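PDB 4ZNM: C-domain type II peptide synthetase from Streptomyces globisporus, which belongs to the condensation-domain family of peptide synthetases, within the wider CoA-dependent acyltransferase clan. Local coordinates for residues 223-235 / 356-369. Residues are numbered along the deposited sequence; the frame is centred on the assembly and turned at random. Where two conformers were deposited one is given.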
# COMPACT_ATOMS: atom_id res chain seq x y z
N ALA A 223 -10.81 8.58 -22.16
CA ALA A 223 -9.60 8.16 -21.51
C ALA A 223 -9.57 6.63 -21.34
O ALA A 223 -10.61 5.98 -21.10
CB ALA A 223 -9.46 8.83 -20.18
N ARG A 224 -8.37 6.07 -21.43
CA ARG A 224 -8.13 4.68 -21.15
C ARG A 224 -6.89 4.61 -20.28
O ARG A 224 -5.85 5.14 -20.66
CB ARG A 224 -7.93 3.88 -22.44
CG ARG A 224 -9.12 3.90 -23.41
CD ARG A 224 -10.21 2.92 -22.99
NE ARG A 224 -11.25 2.77 -24.00
CZ ARG A 224 -12.20 3.67 -24.26
NH1 ARG A 224 -12.24 4.82 -23.59
NH2 ARG A 224 -13.10 3.43 -25.19
N ILE A 225 -6.99 3.99 -19.10
CA ILE A 225 -5.82 3.73 -18.28
C ILE A 225 -4.76 3.07 -19.17
O ILE A 225 -5.07 2.16 -19.92
CB ILE A 225 -6.13 2.85 -17.07
CG1 ILE A 225 -6.99 3.63 -16.06
CG2 ILE A 225 -4.85 2.43 -16.38
CD1 ILE A 225 -7.65 2.75 -14.98
N ILE A 226 -3.51 3.50 -19.05
CA ILE A 226 -2.45 2.99 -19.89
C ILE A 226 -2.10 1.56 -19.44
O ILE A 226 -1.95 1.28 -18.24
CB ILE A 226 -1.22 3.94 -19.85
CG1 ILE A 226 -0.22 3.60 -20.95
CG2 ILE A 226 -0.51 3.86 -18.57
CD1 ILE A 226 0.42 4.84 -21.52
N GLY A 227 -2.01 0.66 -20.42
CA GLY A 227 -1.62 -0.72 -20.20
C GLY A 227 -0.16 -1.00 -20.47
O GLY A 227 0.45 -0.41 -21.36
N LEU A 228 0.43 -1.89 -19.67
CA LEU A 228 1.77 -2.41 -19.92
C LEU A 228 1.70 -3.77 -20.62
O LEU A 228 0.97 -4.66 -20.17
CB LEU A 228 2.54 -2.58 -18.61
CG LEU A 228 2.75 -1.31 -17.78
CD1 LEU A 228 3.49 -1.70 -16.52
CD2 LEU A 228 3.52 -0.27 -18.60
N GLU A 229 2.46 -3.94 -21.69
CA GLU A 229 2.40 -5.19 -22.42
C GLU A 229 3.05 -6.25 -21.57
O GLU A 229 4.19 -6.08 -21.11
CB GLU A 229 3.08 -5.10 -23.79
CG GLU A 229 2.89 -6.34 -24.64
CD GLU A 229 3.57 -6.21 -26.00
OE1 GLU A 229 4.33 -5.24 -26.19
OE2 GLU A 229 3.34 -7.09 -26.85
N THR A 230 2.35 -7.37 -21.38
CA THR A 230 2.86 -8.44 -20.55
C THR A 230 3.71 -9.40 -21.36
O THR A 230 3.60 -9.45 -22.58
CB THR A 230 1.73 -9.21 -19.91
OG1 THR A 230 0.77 -9.60 -20.90
CG2 THR A 230 1.05 -8.35 -18.86
N ASP A 231 4.56 -10.15 -20.66
CA ASP A 231 5.40 -11.17 -21.29
C ASP A 231 4.63 -12.44 -21.54
O ASP A 231 4.93 -13.17 -22.47
CB ASP A 231 6.61 -11.52 -20.43
CG ASP A 231 7.55 -10.34 -20.23
OD1 ASP A 231 7.71 -9.56 -21.18
OD2 ASP A 231 8.14 -10.22 -19.11
N ILE A 232 3.65 -12.72 -20.68
CA ILE A 232 2.89 -13.95 -20.75
C ILE A 232 1.41 -13.55 -20.78
O ILE A 232 0.95 -12.77 -19.91
CB ILE A 232 3.19 -14.89 -19.56
CG1 ILE A 232 4.70 -15.18 -19.45
CG2 ILE A 232 2.42 -16.19 -19.73
CD1 ILE A 232 5.14 -15.65 -18.06
N PRO A 233 0.67 -14.07 -21.77
CA PRO A 233 -0.74 -13.67 -21.85
C PRO A 233 -1.61 -14.27 -20.77
O PRO A 233 -1.35 -15.33 -20.21
CB PRO A 233 -1.18 -14.18 -23.22
CG PRO A 233 -0.29 -15.31 -23.51
CD PRO A 233 1.05 -14.92 -22.90
N ARG A 234 -2.66 -13.53 -20.48
CA ARG A 234 -3.70 -13.95 -19.58
C ARG A 234 -4.17 -15.36 -19.93
O ARG A 234 -4.28 -16.21 -19.05
CB ARG A 234 -4.85 -12.91 -19.68
CG ARG A 234 -5.86 -13.00 -18.56
CD ARG A 234 -6.97 -11.91 -18.75
NE ARG A 234 -7.75 -11.81 -17.52
CZ ARG A 234 -7.41 -11.04 -16.49
NH1 ARG A 234 -8.16 -11.05 -15.40
NH2 ARG A 234 -6.33 -10.27 -16.56
N SER A 235 -4.40 -15.63 -21.21
CA SER A 235 -4.91 -16.93 -21.67
C SER A 235 -3.94 -18.12 -21.44
O SER A 235 -4.35 -19.26 -21.51
CB SER A 235 -5.28 -16.88 -23.16
OG SER A 235 -4.17 -16.47 -23.96
N GLU A 356 -15.49 2.50 -19.88
CA GLU A 356 -14.45 1.91 -20.73
C GLU A 356 -13.03 2.22 -20.21
O GLU A 356 -12.05 1.79 -20.80
CB GLU A 356 -14.59 2.38 -22.19
CG GLU A 356 -15.94 2.08 -22.87
CD GLU A 356 -16.27 0.60 -22.97
OE1 GLU A 356 -15.35 -0.24 -22.92
OE2 GLU A 356 -17.47 0.26 -23.09
N LEU A 357 -12.94 2.97 -19.12
CA LEU A 357 -11.66 3.39 -18.57
C LEU A 357 -10.64 2.25 -18.42
O LEU A 357 -9.43 2.46 -18.59
CB LEU A 357 -11.86 4.06 -17.21
CG LEU A 357 -10.60 4.69 -16.60
CD1 LEU A 357 -10.17 5.91 -17.43
CD2 LEU A 357 -10.85 5.08 -15.16
N MSE A 358 -11.11 1.05 -18.08
CA MSE A 358 -10.17 -0.02 -17.76
C MSE A 358 -10.05 -1.04 -18.88
O MSE A 358 -9.56 -2.14 -18.64
CB MSE A 358 -10.59 -0.76 -16.49
CG MSE A 358 -10.54 0.04 -15.19
SE MSE A 358 -11.18 -1.12 -13.77
CE MSE A 358 -13.03 -1.17 -14.41
N ALA A 359 -10.50 -0.72 -20.08
CA ALA A 359 -10.52 -1.73 -21.15
C ALA A 359 -9.16 -2.39 -21.47
O ALA A 359 -9.10 -3.25 -22.34
CB ALA A 359 -11.09 -1.13 -22.39
N SER A 360 -8.09 -1.98 -20.78
CA SER A 360 -6.78 -2.63 -20.89
C SER A 360 -6.32 -3.27 -19.57
O SER A 360 -5.13 -3.47 -19.31
CB SER A 360 -5.73 -1.64 -21.38
OG SER A 360 -5.64 -1.70 -22.79
N ALA A 361 -7.30 -3.62 -18.73
CA ALA A 361 -7.03 -4.33 -17.51
C ALA A 361 -7.06 -5.80 -17.79
O ALA A 361 -6.21 -6.56 -17.27
CB ALA A 361 -8.05 -3.98 -16.44
N ALA A 362 -8.02 -6.19 -18.62
CA ALA A 362 -8.39 -7.60 -18.72
C ALA A 362 -7.91 -8.12 -20.06
O ALA A 362 -8.26 -9.25 -20.50
CB ALA A 362 -9.93 -7.78 -18.56
N SER A 363 -7.13 -7.29 -20.74
CA SER A 363 -6.76 -7.68 -22.07
C SER A 363 -5.75 -8.81 -21.94
O SER A 363 -5.12 -9.02 -20.86
CB SER A 363 -6.24 -6.50 -22.88
OG SER A 363 -4.95 -6.14 -22.49
N ASP A 364 -5.65 -9.58 -23.00
CA ASP A 364 -4.92 -10.83 -22.97
C ASP A 364 -3.44 -10.54 -22.89
O ASP A 364 -2.68 -11.31 -22.34
CB ASP A 364 -5.24 -11.67 -24.22
CG ASP A 364 -4.90 -13.12 -24.05
OD1 ASP A 364 -5.32 -13.72 -23.03
OD2 ASP A 364 -4.22 -13.66 -24.93
N ASN A 365 -3.03 -9.39 -23.42
CA ASN A 365 -1.63 -9.06 -23.56
C ASN A 365 -1.22 -7.81 -22.81
O ASN A 365 -0.10 -7.34 -22.98
CB ASN A 365 -1.29 -8.92 -25.04
CG ASN A 365 -1.28 -10.26 -25.76
OD1 ASN A 365 -2.12 -10.52 -26.62
ND2 ASN A 365 -0.33 -11.13 -25.38
N HIS A 366 -2.11 -7.24 -22.01
CA HIS A 366 -1.71 -6.09 -21.18
C HIS A 366 -2.25 -6.17 -19.76
O HIS A 366 -3.22 -6.87 -19.50
CB HIS A 366 -2.17 -4.76 -21.80
CG HIS A 366 -1.69 -4.55 -23.21
ND1 HIS A 366 -0.63 -3.73 -23.53
CD2 HIS A 366 -2.13 -5.07 -24.37
CE1 HIS A 366 -0.43 -3.76 -24.83
NE2 HIS A 366 -1.33 -4.56 -25.37
N GLN A 367 -1.60 -5.41 -18.86
CA GLN A 367 -2.15 -5.13 -17.55
C GLN A 367 -2.00 -3.67 -17.18
O GLN A 367 -1.13 -2.95 -17.67
CB GLN A 367 -1.45 -5.97 -16.48
CG GLN A 367 -1.78 -7.42 -16.46
CD GLN A 367 -1.02 -8.14 -15.34
OE1 GLN A 367 0.20 -8.17 -15.35
NE2 GLN A 367 -1.75 -8.70 -14.37
N ILE A 368 -2.83 -3.22 -16.26
CA ILE A 368 -2.68 -1.87 -15.81
C ILE A 368 -1.65 -1.80 -14.68
O ILE A 368 -1.45 -2.76 -13.94
CB ILE A 368 -4.00 -1.26 -15.39
CG1 ILE A 368 -4.63 -2.03 -14.26
CG2 ILE A 368 -4.96 -1.21 -16.57
CD1 ILE A 368 -5.17 -1.09 -13.23
N SER A 369 -1.01 -0.64 -14.59
CA SER A 369 -0.12 -0.34 -13.50
C SER A 369 -0.65 0.80 -12.66
O SER A 369 -1.40 1.67 -13.14
CB SER A 369 1.28 -0.01 -14.02
OG SER A 369 1.31 1.31 -14.51
O HOH W 1 -7.68 0.98 -19.93
O HOH W 2 -1.01 2.11 -15.95
O HOH W 3 1.37 -11.18 -23.12
O HOH W 4 -5.10 -8.68 -18.04
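Asp-364 takes hold of the start of the 3-10 segment at Arg-234 and Ser-235 with both its backbone carbonyl and its carboxylate. Its carbonyl O accepts from Arg-234 N in the carbonyl plane, on a lone pair, while the carboxylate swings over to Ser-235: CG stands anti to the backbone N (chi1 -161°), which brings OD1 to 2.8 Å from Ser-235 N and OD2, through its syn lone pair, to 3.0 Å from Ser-235 OG. Arg-234 is extended from CG to NE, with Ala-362 CA over one guanidinium face, offset toward its rim, and its NH1 in a salt bridge with Asp-408.

Where the segments run as strands, Leu-228 and Gln-367 exchange two backbone hydrogen bonds, the one from Leu-228 N to Gln-367 O being 2.7 Å long. Thr-230 N adds a bond to Asn-365 O. The Thr-230 methyl CG2 meets the Gln-367 amide at OE1, 3.6 Å away, the two side chains crossing at about a right angle; NE2 of that amide is held by Asp-408 and Asn-429. On the face of Glu-229 and His-366, imidazole ND1 sits 3.5 Å from Glu-229 CA.

At the far end a backbone bond and a small apolar group join the segments. Ile-225 N bonds to Leu-357 O at 2.9 Å, and water 1 joins both their carbonyls to Ser-360 N. With CG1 beside its backbone N (chi1 -69°), Ile-225 turns that branch to Leu-357 CG and puts CG2 3.6 Å from Ile-368 CG2; Phe-313 of strand 312-319 touches both isoleucines, and Pro-315 touches Leu-357. Next to it, Glu-356 CB sits 3.4 Å above the centre of the Arg-224 guanidinium, contact made by aliphatic carbon rather than carboxylate.

This is an antiparallel edge-strand pairing: the short strand 227-229 lies outermost beside strand 366-373 in a mixed five-stranded sheet of the condensation-domain fold.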